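Local coordinates for protein tryptophane-5-halogenase (Microbispora sp. ATCC PTA-5024, PDB 5UAO) that probably chlorinates carbon 5 of a tryptophan in a lanthipeptide precursor during NAI-107 biosynthesis, using a bound FAD, at residues 25-29 with 373-378; 209-213 with 338-342; 77-81 with 363-367; 47-52 with 369-374. All coordinates share one frame; numbering follows the deposited sequence.

Contacts 1, 3 and 4 follow helix 358-372 and the loop that leaves it, and contact 2 lies beside the same helix. Contacts 1 and 4 share Leu-373 and Pro-374, their centres 13 Å apart, so that one piece of chain meets both the segment before strand 31-35 and the end of helix 39-51. Contacts 3 and 4, also 13 Å apart between centres, meet where Val-366 packs on Ala-47. From contact 2, Met-342 reaches Ala-365 of contact 3 and Leu-369 of contact 4. Contact 3 lies close to the cofactor, the Met-78 side chain about 7 Å from the bound FAD, whereas the side chains of Val-212 and Leu-369 are about 12 and 13 Å from it.

Contact 1: residues 25-29 with 373-378; sequences DPGAI and LPSSRR
A single beta bridge between Ala-28 and Ser-376 ties the segment leading into strand 31-35, a parallel strand of the mixed sheet in the FAD-binding part of the fold, to the loop after helix 358-372. Two backbone bonds make it: Ile-29 N donates to Ser-375 O at 2.8 Å, and Arg-377 N donates to Gly-27 O at 2.9 Å. Beyond the bridge, one water donates to both Ile-29 O and Pro-374 O, carrying the pairing one step further. Ile-29 lays CD1 against the Pro-374 ring, 4.3 Å from its CB, and its CG1 packs near the aliphatic part of Arg-377. That arginine runs extended from CG to NE, which brings one face of its guanidinium against Gly-27 O, placed toward the rim of the group; NH1 makes a weak bond to Pro-26 O, while the firmer partner of NH2 is Asp-226. At the other end Asp-25 carries the charge pairing. Its chi1 of -162° sets the carboxylate between the Gly-27 amide and Arg-378, and OD1 closes an Asx turn by accepting from Gly-27 N at 2.7 Å. The other oxygen forms a salt bridge with Arg-378, whose chain bends at chi3 to meet it. The carboxylate and guanidinium planes stand 76° apart, and Arg-378 NH2 approaches Asp-25 OD2 from above the carboxylate plane at 2.8 Å.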
loop_
_atom_site.group_PDB
_atom_site.type_symbol
_atom_site.label_atom_id
_atom_site.label_comp_id
_atom_site.label_asym_id
_atom_site.label_seq_id
_atom_site.Cartn_x
_atom_site.Cartn_y
_atom_site.Cartn_z
ATOM N N ASP A 25 23.136 27.691 -13.821
ATOM C CA ASP A 25 23.360 26.937 -12.553
ATOM C C ASP A 25 24.717 26.236 -12.563
ATOM O O ASP A 25 24.916 25.270 -13.312
ATOM C CB ASP A 25 22.244 25.900 -12.326
ATOM C CG ASP A 25 22.148 25.400 -10.866
ATOM O OD1 ASP A 25 23.028 25.674 -9.988
ATOM O OD2 ASP A 25 21.141 24.707 -10.605
ATOM N N PRO A 26 25.658 26.734 -11.740
ATOM C CA PRO A 26 26.973 26.112 -11.613
ATOM C C PRO A 26 26.850 24.976 -10.562
ATOM O O PRO A 26 27.811 24.246 -10.291
ATOM C CB PRO A 26 27.817 27.272 -11.095
ATOM C CG PRO A 26 26.871 27.974 -10.137
ATOM C CD PRO A 26 25.471 27.796 -10.721
ATOM N N GLY A 27 25.661 24.894 -9.962
ATOM C CA GLY A 27 25.263 23.822 -9.037
ATOM C C GLY A 27 24.512 22.660 -9.713
ATOM O O GLY A 27 24.173 21.692 -9.056
ATOM N N ALA A 28 24.264 22.730 -11.033
ATOM C CA ALA A 28 23.476 21.690 -11.704
ATOM C C ALA A 28 24.156 20.324 -11.720
ATOM O O ALA A 28 25.347 20.235 -11.823
ATOM C CB ALA A 28 23.128 22.102 -13.135
ATOM N N ILE A 29 23.360 19.255 -11.669
ATOM C CA ILE A 29 23.875 17.895 -11.882
ATOM C C ILE A 29 23.837 17.618 -13.358
ATOM O O ILE A 29 22.760 17.354 -13.926
ATOM C CB ILE A 29 23.070 16.858 -11.065
ATOM C CG1 ILE A 29 23.514 16.990 -9.592
ATOM C CG2 ILE A 29 23.316 15.445 -11.566
ATOM C CD1 ILE A 29 22.583 16.389 -8.576
ATOM N N LEU A 373 16.250 11.836 -9.172
ATOM C CA LEU A 373 17.588 12.457 -9.256
ATOM C C LEU A 373 17.407 13.975 -9.279
ATOM O O LEU A 373 16.643 14.475 -10.080
ATOM C CB LEU A 373 18.310 11.973 -10.476
ATOM C CG LEU A 373 19.725 12.587 -10.728
ATOM C CD1 LEU A 373 20.725 12.047 -9.728
ATOM C CD2 LEU A 373 20.193 12.301 -12.138
ATOM N N PRO A 374 18.045 14.704 -8.351
ATOM C CA PRO A 374 17.868 16.154 -8.430
ATOM C C PRO A 374 18.492 16.772 -9.672
ATOM O O PRO A 374 19.387 16.209 -10.255
ATOM C CB PRO A 374 18.560 16.672 -7.170
ATOM C CG PRO A 374 18.607 15.489 -6.233
ATOM C CD PRO A 374 18.775 14.302 -7.127
ATOM N N SER A 375 17.993 17.926 -10.051
ATOM C CA SER A 375 18.547 18.734 -11.131
ATOM C C SER A 375 19.812 19.444 -10.709
ATOM O O SER A 375 20.578 19.849 -11.565
ATOM C CB SER A 375 17.601 19.861 -11.498
ATOM O OG SER A 375 16.328 19.355 -11.759
ATOM N N SER A 376 20.002 19.626 -9.407
ATOM C CA SER A 376 21.104 20.430 -8.911
ATOM C C SER A 376 21.414 20.109 -7.439
ATOM O O SER A 376 20.568 19.574 -6.716
ATOM C CB SER A 376 20.793 21.940 -9.080
ATOM O OG SER A 376 20.123 22.461 -7.943
ATOM N N ARG A 377 22.630 20.451 -7.001
ATOM C CA ARG A 377 23.069 20.120 -5.634
ATOM C C ARG A 377 22.325 20.967 -4.585
ATOM O O ARG A 377 22.306 20.637 -3.410
ATOM C CB ARG A 377 24.604 20.163 -5.505
ATOM C CG ARG A 377 25.310 19.534 -6.723
ATOM C CD ARG A 377 26.819 19.302 -6.618
ATOM N NE ARG A 377 27.428 19.279 -7.962
ATOM C CZ ARG A 377 27.827 20.373 -8.617
ATOM N NH1 ARG A 377 27.726 21.586 -8.064
ATOM N NH2 ARG A 377 28.351 20.266 -9.828
ATOM N N ARG A 378 21.672 22.032 -5.012
ATOM C CA ARG A 378 20.846 22.831 -4.092
ATOM C C ARG A 378 19.467 22.154 -3.758
ATOM O O ARG A 378 19.085 22.094 -2.593
ATOM C CB ARG A 378 20.718 24.278 -4.627
ATOM C CG ARG A 378 22.064 25.039 -4.621
ATOM C CD ARG A 378 22.138 26.238 -5.573
ATOM N NE ARG A 378 21.518 25.941 -6.874
ATOM C CZ ARG A 378 20.373 26.457 -7.342
ATOM N NH1 ARG A 378 19.682 27.361 -6.655
ATOM N NH2 ARG A 378 19.918 26.082 -8.536
HETATM O O HOH W 1 20.253 15.986 -12.958
#

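Contact 2: residues 209-213 with 338-342; sequences PDHVG and RGNVM
Asn-340 sits in the type II' beta turn from Arg-338 to Val-341, which closes a small hairpin at the edge of the eight-stranded mixed sheet, and it faces Val-212 of strand 211-217. Its amide pairs with both backbone groups of Val-212 much as a strand would: OD1 accepts from Val-212 N at 2.8 Å, and ND2 donates to Val-212 O at 3.0 Å, each bond lying on a carbonyl lone pair. CG lies between the backbone N and carbonyl carbon (chi1 66°), which sets the amide against the Val-212 backbone. A CA-H...O contact from Gly-339 CA to Asp-210 O, 3.2 Å long, adds to the approach. The charged pair is a salt bridge in which Arg-338 NE points almost straight at Asp-210 OD1, 2.8 Å away; OD1 lies in the guanidinium plane, while NE stands 53° out of the carboxylate plane. NH1 turns instead to Glu-335. Replacing Arg-338 by a leucine would probably leave both Asp-210 and Glu-335 without this shared positive mate. Apolar packing completes the contact, and it is tight: Val-212 CG2 meets Val-341 CG2 at 3.4 Å.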
loop_
_atom_site.group_PDB
_atom_site.type_symbol
_atom_site.label_atom_id
_atom_site.label_comp_id
_atom_site.label_asym_id
_atom_site.label_seq_id
_atom_site.Cartn_x
_atom_site.Cartn_y
_atom_site.Cartn_z
ATOM N N PRO A 209 31.170 14.698 4.308
ATOM C CA PRO A 209 30.159 13.795 4.794
ATOM C C PRO A 209 29.210 13.449 3.634
ATOM O O PRO A 209 28.712 14.375 2.901
ATOM C CB PRO A 209 29.451 14.594 5.913
ATOM C CG PRO A 209 29.768 16.037 5.661
ATOM C CD PRO A 209 31.055 16.060 4.887
ATOM N N ASP A 210 29.066 12.136 3.403
ATOM C CA ASP A 210 28.080 11.623 2.465
ATOM C C ASP A 210 28.255 12.093 1.032
ATOM O O ASP A 210 27.262 12.145 0.286
ATOM C CB ASP A 210 26.696 12.088 2.943
ATOM C CG ASP A 210 26.274 11.433 4.260
ATOM O OD1 ASP A 210 26.942 10.472 4.741
ATOM O OD2 ASP A 210 25.209 11.852 4.762
ATOM N N HIS A 211 29.489 12.446 0.635
ATOM C CA HIS A 211 29.740 13.052 -0.674
ATOM C C HIS A 211 31.047 12.456 -1.273
ATOM O O HIS A 211 32.126 12.581 -0.655
ATOM C CB HIS A 211 29.837 14.571 -0.567
ATOM C CG HIS A 211 29.942 15.253 -1.908
ATOM N ND1 HIS A 211 28.839 15.548 -2.681
ATOM C CD2 HIS A 211 31.019 15.656 -2.628
ATOM C CE1 HIS A 211 29.239 16.100 -3.824
ATOM N NE2 HIS A 211 30.560 16.149 -3.826
ATOM N N VAL A 212 30.930 11.784 -2.436
ATOM C CA VAL A 212 32.051 11.221 -3.133
ATOM C C VAL A 212 32.608 12.378 -3.918
ATOM O O VAL A 212 31.871 12.997 -4.680
ATOM C CB VAL A 212 31.657 10.017 -4.050
ATOM C CG1 VAL A 212 32.818 9.600 -4.956
ATOM C CG2 VAL A 212 31.189 8.822 -3.176
ATOM N N GLY A 213 33.913 12.652 -3.748
ATOM C CA GLY A 213 34.602 13.696 -4.506
ATOM C C GLY A 213 35.194 13.194 -5.805
ATOM O O GLY A 213 35.357 13.954 -6.749
ATOM N N ARG A 338 22.664 7.362 -0.613
ATOM C CA ARG A 338 23.205 8.292 0.340
ATOM C C ARG A 338 24.036 9.382 -0.349
ATOM O O ARG A 338 25.009 9.117 -1.063
ATOM C CB ARG A 338 24.047 7.565 1.343
ATOM C CG ARG A 338 24.422 8.457 2.515
ATOM C CD ARG A 338 24.845 7.590 3.659
ATOM N NE ARG A 338 25.035 8.367 4.863
ATOM C CZ ARG A 338 24.370 8.172 5.982
ATOM N NH1 ARG A 338 23.479 7.194 6.091
ATOM N NH2 ARG A 338 24.621 8.958 7.018
ATOM N N GLY A 339 23.656 10.621 -0.113
ATOM C CA GLY A 339 24.299 11.783 -0.752
ATOM C C GLY A 339 24.255 11.638 -2.259
ATOM O O GLY A 339 23.205 11.540 -2.852
ATOM N N ASN A 340 25.434 11.610 -2.885
ATOM C CA ASN A 340 25.528 11.575 -4.325
ATOM C C ASN A 340 25.847 10.186 -4.852
ATOM O O ASN A 340 26.410 10.049 -5.941
ATOM C CB ASN A 340 26.569 12.631 -4.811
ATOM C CG ASN A 340 28.001 12.342 -4.395
ATOM O OD1 ASN A 340 28.296 11.602 -3.484
ATOM N ND2 ASN A 340 28.927 12.964 -5.099
ATOM N N VAL A 341 25.455 9.165 -4.079
ATOM C CA VAL A 341 25.609 7.785 -4.497
ATOM C C VAL A 341 24.283 7.061 -4.384
ATOM O O VAL A 341 23.655 7.129 -3.335
ATOM C CB VAL A 341 26.623 7.094 -3.578
ATOM C CG1 VAL A 341 26.668 5.619 -3.887
ATOM C CG2 VAL A 341 27.998 7.725 -3.763
ATOM N N MET A 342 23.849 6.421 -5.458
ATOM C CA MET A 342 22.786 5.408 -5.347
ATOM C C MET A 342 23.299 4.054 -5.836
ATOM O O MET A 342 23.972 3.966 -6.824
ATOM C CB MET A 342 21.549 5.796 -6.117
ATOM C CG MET A 342 20.557 4.597 -6.021
ATOM S SD MET A 342 18.919 5.141 -6.053
ATOM C CE MET A 342 17.933 3.623 -6.147
#

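Contact 3: residues 77-81 with 363-367; sequences YMVMF and ATAVQ
Phe-81 lays the face of its ring over the methyl group of Ala-363, whose CB stands 3.6 Å from the ring centroid and close to the ring normal, a CH-pi contact. The ring CG is anti to the backbone N (chi1 -175°), which carries the ring across to helix 358-372. The small alanine lets the aromatic come close to the helix, and Met-78 touches the same methyl, SD to Ala-363 CB at 3.8 Å. At the Phe-81 ring edge, CZ lies 4.0 Å from CG1 of Val-366, about one turn after Ala-363. The polar link lies beside this apolar patch: Tyr-77 OH donates to Gln-367 OE1 at 2.6 Å, on a lone pair of the amide oxygen. The two side chains come from opposite directions, and the phenol ring and amide are nearly coplanar, 12° apart. The short bond is likely to fix the rotation of the buried amide, while Phe-447 of the second subunit packs on the same glutamine. The axes of segments 77-81 and 363-367 approach to 11.7 Å and cross at 43°, a separation spanned largely by Tyr-77 and Phe-81, with Gln-367 reaching back. With the Met-78 side chain about 7 Å from the FAD, this packing of two helices lies next to the cofactor site of the flavin-dependent halogenase fold.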
loop_
_atom_site.group_PDB
_atom_site.type_symbol
_atom_site.label_atom_id
_atom_site.label_comp_id
_atom_site.label_asym_id
_atom_site.label_seq_id
_atom_site.Cartn_x
_atom_site.Cartn_y
_atom_site.Cartn_z
ATOM N N TYR A 77 6.556 -7.657 -15.817
ATOM C CA TYR A 77 6.854 -6.209 -15.819
ATOM C C TYR A 77 8.057 -5.807 -16.646
ATOM O O TYR A 77 8.148 -4.712 -17.258
ATOM C CB TYR A 77 7.074 -5.768 -14.374
ATOM C CG TYR A 77 7.246 -4.302 -14.211
ATOM C CD1 TYR A 77 6.127 -3.475 -14.267
ATOM C CD2 TYR A 77 8.501 -3.720 -14.002
ATOM C CE1 TYR A 77 6.221 -2.101 -14.108
ATOM C CE2 TYR A 77 8.615 -2.328 -13.871
ATOM C CZ TYR A 77 7.460 -1.528 -13.938
ATOM O OH TYR A 77 7.452 -0.164 -13.810
ATOM N N MET A 78 9.043 -6.705 -16.643
ATOM C CA MET A 78 10.299 -6.425 -17.306
ATOM C C MET A 78 10.094 -6.237 -18.791
ATOM O O MET A 78 10.883 -5.516 -19.465
ATOM C CB MET A 78 11.314 -7.531 -17.061
ATOM C CG MET A 78 12.726 -7.073 -17.191
ATOM S SD MET A 78 13.188 -5.811 -15.990
ATOM C CE MET A 78 14.790 -5.315 -16.593
ATOM N N VAL A 79 9.111 -6.920 -19.355
ATOM C CA VAL A 79 8.787 -6.700 -20.775
ATOM C C VAL A 79 8.413 -5.259 -21.120
ATOM O O VAL A 79 8.934 -4.680 -22.119
ATOM C CB VAL A 79 7.665 -7.643 -21.230
ATOM C CG1 VAL A 79 7.304 -7.402 -22.691
ATOM C CG2 VAL A 79 8.113 -9.111 -21.024
ATOM N N MET A 80 7.547 -4.655 -20.302
ATOM C CA MET A 80 7.255 -3.241 -20.399
ATOM C C MET A 80 8.390 -2.307 -20.136
ATOM O O MET A 80 8.564 -1.284 -20.843
ATOM C CB MET A 80 6.056 -2.886 -19.541
ATOM C CG MET A 80 4.770 -3.500 -20.048
ATOM S SD MET A 80 3.341 -2.880 -19.138
ATOM C CE MET A 80 3.566 -3.799 -17.632
ATOM N N PHE A 81 9.165 -2.584 -19.097
ATOM C CA PHE A 81 10.364 -1.802 -18.843
ATOM C C PHE A 81 11.319 -1.745 -20.027
ATOM O O PHE A 81 11.726 -0.663 -20.489
ATOM C CB PHE A 81 11.066 -2.354 -17.576
ATOM C CG PHE A 81 12.247 -1.555 -17.154
ATOM C CD1 PHE A 81 12.113 -0.483 -16.321
ATOM C CD2 PHE A 81 13.497 -1.933 -17.550
ATOM C CE1 PHE A 81 13.235 0.279 -15.972
ATOM C CE2 PHE A 81 14.600 -1.198 -17.217
ATOM C CZ PHE A 81 14.474 -0.098 -16.403
ATOM N N ALA A 363 15.157 -2.884 -12.140
ATOM C CA ALA A 363 14.296 -1.960 -12.884
ATOM C C ALA A 363 13.591 -0.953 -11.919
ATOM O O ALA A 363 13.398 0.279 -12.196
ATOM C CB ALA A 363 13.290 -2.731 -13.683
ATOM N N THR A 364 13.160 -1.450 -10.780
ATOM C CA THR A 364 12.503 -0.609 -9.799
ATOM C C THR A 364 13.446 0.444 -9.245
ATOM O O THR A 364 13.073 1.621 -9.146
ATOM C CB THR A 364 11.986 -1.489 -8.585
ATOM O OG1 THR A 364 11.078 -2.517 -9.042
ATOM C CG2 THR A 364 11.317 -0.653 -7.598
ATOM N N ALA A 365 14.667 0.041 -8.856
ATOM C CA ALA A 365 15.695 0.987 -8.404
ATOM C C ALA A 365 16.023 2.044 -9.471
ATOM O O ALA A 365 16.158 3.239 -9.159
ATOM C CB ALA A 365 16.975 0.229 -7.997
ATOM N N VAL A 366 16.114 1.608 -10.720
ATOM C CA VAL A 366 16.331 2.545 -11.850
ATOM C C VAL A 366 15.222 3.578 -11.961
ATOM O O VAL A 366 15.490 4.777 -12.172
ATOM C CB VAL A 366 16.531 1.786 -13.147
ATOM C CG1 VAL A 366 16.589 2.691 -14.373
ATOM C CG2 VAL A 366 17.866 1.023 -13.088
ATOM N N GLN A 367 13.977 3.143 -11.823
ATOM C CA GLN A 367 12.862 4.117 -11.945
ATOM C C GLN A 367 12.886 5.092 -10.842
ATOM O O GLN A 367 12.568 6.255 -11.009
ATOM C CB GLN A 367 11.478 3.434 -12.021
ATOM C CG GLN A 367 11.263 2.834 -13.333
ATOM C CD GLN A 367 9.914 2.193 -13.410
ATOM O OE1 GLN A 367 9.762 0.958 -13.252
ATOM N NE2 GLN A 367 8.921 3.026 -13.573
#

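Contact 4: residues 47-52 with 369-374; sequences ALKAKR and LVSLLP
The carbonyl oxygen of Val-370 is gripped by two nitrogens of one guanidinium: Arg-52 NE donates to it at 3.0 Å and Arg-52 NH2 at 2.7 Å, with the oxygen near the guanidinium plane. The extended run from CG to NE (chi2 -166°) carries the guanidinium from the end of helix 39-51 to that of helix 358-372. NH2 also gives a weak bond to Leu-373 O, 3.1 Å away, while Leu-373 CB lies over one face of the group, offset toward its rim. Beside this polar patch the contact is made by carbon atoms. Val-370 fits between Ala-47 and the first carbons of Lys-51: its CG2 lies 4.0 Å from Ala-47 CB, and its CG1 touches Lys-51 CB at 3.5 Å. Leu-48 CD2 rests against Val-370 CG2 at 4.2 Å and, slightly farther, against the CD2 atoms of Leu-373 and Leu-369. The ammonium end of Lys-51 leads off to a cation-pi contact with Tyr-85. A methionine in place of Arg-52 would probably leave the Val-370 carbonyl without this pair of donors and the chain leaving the helix at Leu-373 less firmly tied. The positive charge sits beside carbonyls at the C-terminal end of helix 358-372, where it is likely to offset the partial negative charge of the helix end.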
loop_
_atom_site.group_PDB
_atom_site.type_symbol
_atom_site.label_atom_id
_atom_site.label_comp_id
_atom_site.label_asym_id
_atom_site.label_seq_id
_atom_site.Cartn_x
_atom_site.Cartn_y
_atom_site.Cartn_z
ATOM N N ALA A 47 18.564 4.001 -19.085
ATOM C CA ALA A 47 17.428 4.710 -18.508
ATOM C C ALA A 47 17.730 6.196 -18.297
ATOM O O ALA A 47 16.841 7.035 -18.626
ATOM C CB ALA A 47 17.000 4.076 -17.208
ATOM N N LEU A 48 18.952 6.521 -17.806
ATOM C CA LEU A 48 19.334 7.888 -17.641
ATOM C C LEU A 48 19.357 8.667 -18.956
ATOM O O LEU A 48 18.849 9.783 -19.035
ATOM C CB LEU A 48 20.693 8.044 -16.968
ATOM C CG LEU A 48 20.698 7.716 -15.483
ATOM C CD1 LEU A 48 22.156 7.387 -15.090
ATOM C CD2 LEU A 48 20.153 8.854 -14.660
ATOM N N LYS A 49 20.001 8.109 -19.945
ATOM C CA LYS A 49 20.073 8.744 -21.235
ATOM C C LYS A 49 18.678 8.812 -21.948
ATOM O O LYS A 49 18.439 9.771 -22.652
ATOM C CB LYS A 49 21.121 8.017 -22.083
ATOM C CG LYS A 49 21.781 8.851 -23.163
ATOM C CD LYS A 49 22.610 10.007 -22.589
ATOM C CE LYS A 49 23.187 10.835 -23.722
ATOM N NZ LYS A 49 23.580 12.168 -23.201
ATOM N N ALA A 50 17.768 7.842 -21.743
ATOM C CA ALA A 50 16.441 7.855 -22.378
ATOM C C ALA A 50 15.589 8.941 -21.796
ATOM O O ALA A 50 14.906 9.640 -22.513
ATOM C CB ALA A 50 15.698 6.548 -22.144
ATOM N N LYS A 51 15.616 9.084 -20.475
ATOM C CA LYS A 51 14.693 9.995 -19.828
ATOM C C LYS A 51 15.272 11.359 -19.523
ATOM O O LYS A 51 14.483 12.279 -19.331
ATOM C CB LYS A 51 14.139 9.390 -18.560
ATOM C CG LYS A 51 13.389 8.090 -18.747
ATOM C CD LYS A 51 12.137 8.193 -19.596
ATOM C CE LYS A 51 11.571 6.812 -19.737
ATOM N NZ LYS A 51 10.532 6.689 -20.770
ATOM N N ARG A 52 16.611 11.507 -19.492
ATOM C CA ARG A 52 17.290 12.758 -19.172
ATOM C C ARG A 52 18.414 12.936 -20.180
ATOM O O ARG A 52 19.594 12.890 -19.836
ATOM C CB ARG A 52 17.863 12.708 -17.753
ATOM C CG ARG A 52 16.768 12.663 -16.725
ATOM C CD ARG A 52 17.315 12.953 -15.382
ATOM N NE ARG A 52 16.344 12.682 -14.341
ATOM C CZ ARG A 52 16.065 13.515 -13.358
ATOM N NH1 ARG A 52 16.703 14.687 -13.246
ATOM N NH2 ARG A 52 15.193 13.166 -12.456
ATOM N N LEU A 369 15.633 6.118 -9.192
ATOM C CA LEU A 369 16.736 7.037 -9.463
ATOM C C LEU A 369 16.358 8.028 -10.539
ATOM O O LEU A 369 16.581 9.242 -10.420
ATOM C CB LEU A 369 17.946 6.244 -9.928
ATOM C CG LEU A 369 19.155 7.100 -10.452
ATOM C CD1 LEU A 369 19.729 7.925 -9.312
ATOM C CD2 LEU A 369 20.194 6.205 -11.073
ATOM N N VAL A 370 15.773 7.529 -11.608
ATOM C CA VAL A 370 15.524 8.383 -12.784
ATOM C C VAL A 370 14.469 9.437 -12.517
ATOM O O VAL A 370 14.602 10.616 -12.968
ATOM C CB VAL A 370 15.232 7.575 -14.028
ATOM C CG1 VAL A 370 14.877 8.474 -15.227
ATOM C CG2 VAL A 370 16.493 6.785 -14.367
ATOM N N SER A 371 13.461 9.046 -11.748
ATOM C CA SER A 371 12.453 9.978 -11.299
ATOM C C SER A 371 12.910 10.979 -10.281
ATOM O O SER A 371 12.365 12.053 -10.240
ATOM C CB SER A 371 11.352 9.199 -10.557
ATOM O OG SER A 371 10.706 8.352 -11.443
ATOM N N LEU A 372 13.749 10.557 -9.329
ATOM C CA LEU A 372 14.050 11.360 -8.178
ATOM C C LEU A 372 15.399 12.112 -8.196
ATOM O O LEU A 372 15.644 12.937 -7.318
ATOM C CB LEU A 372 13.949 10.524 -6.899
ATOM C CG LEU A 372 12.602 9.923 -6.542
ATOM C CD1 LEU A 372 12.691 9.297 -5.147
ATOM C CD2 LEU A 372 11.488 10.931 -6.592
ATOM N N LEU A 373 16.250 11.836 -9.172
ATOM C CA LEU A 373 17.588 12.457 -9.256
ATOM C C LEU A 373 17.407 13.975 -9.279
ATOM O O LEU A 373 16.643 14.475 -10.080
ATOM C CB LEU A 373 18.310 11.973 -10.476
ATOM C CG LEU A 373 19.725 12.587 -10.728
ATOM C CD1 LEU A 373 20.725 12.047 -9.728
ATOM C CD2 LEU A 373 20.193 12.301 -12.138
ATOM N N PRO A 374 18.045 14.704 -8.351
ATOM C CA PRO A 374 17.868 16.154 -8.430
ATOM C C PRO A 374 18.492 16.772 -9.672
ATOM O O PRO A 374 19.387 16.209 -10.255
ATOM C CB PRO A 374 18.560 16.672 -7.170
ATOM C CG PRO A 374 18.607 15.489 -6.233
ATOM C CD PRO A 374 18.775 14.302 -7.127
#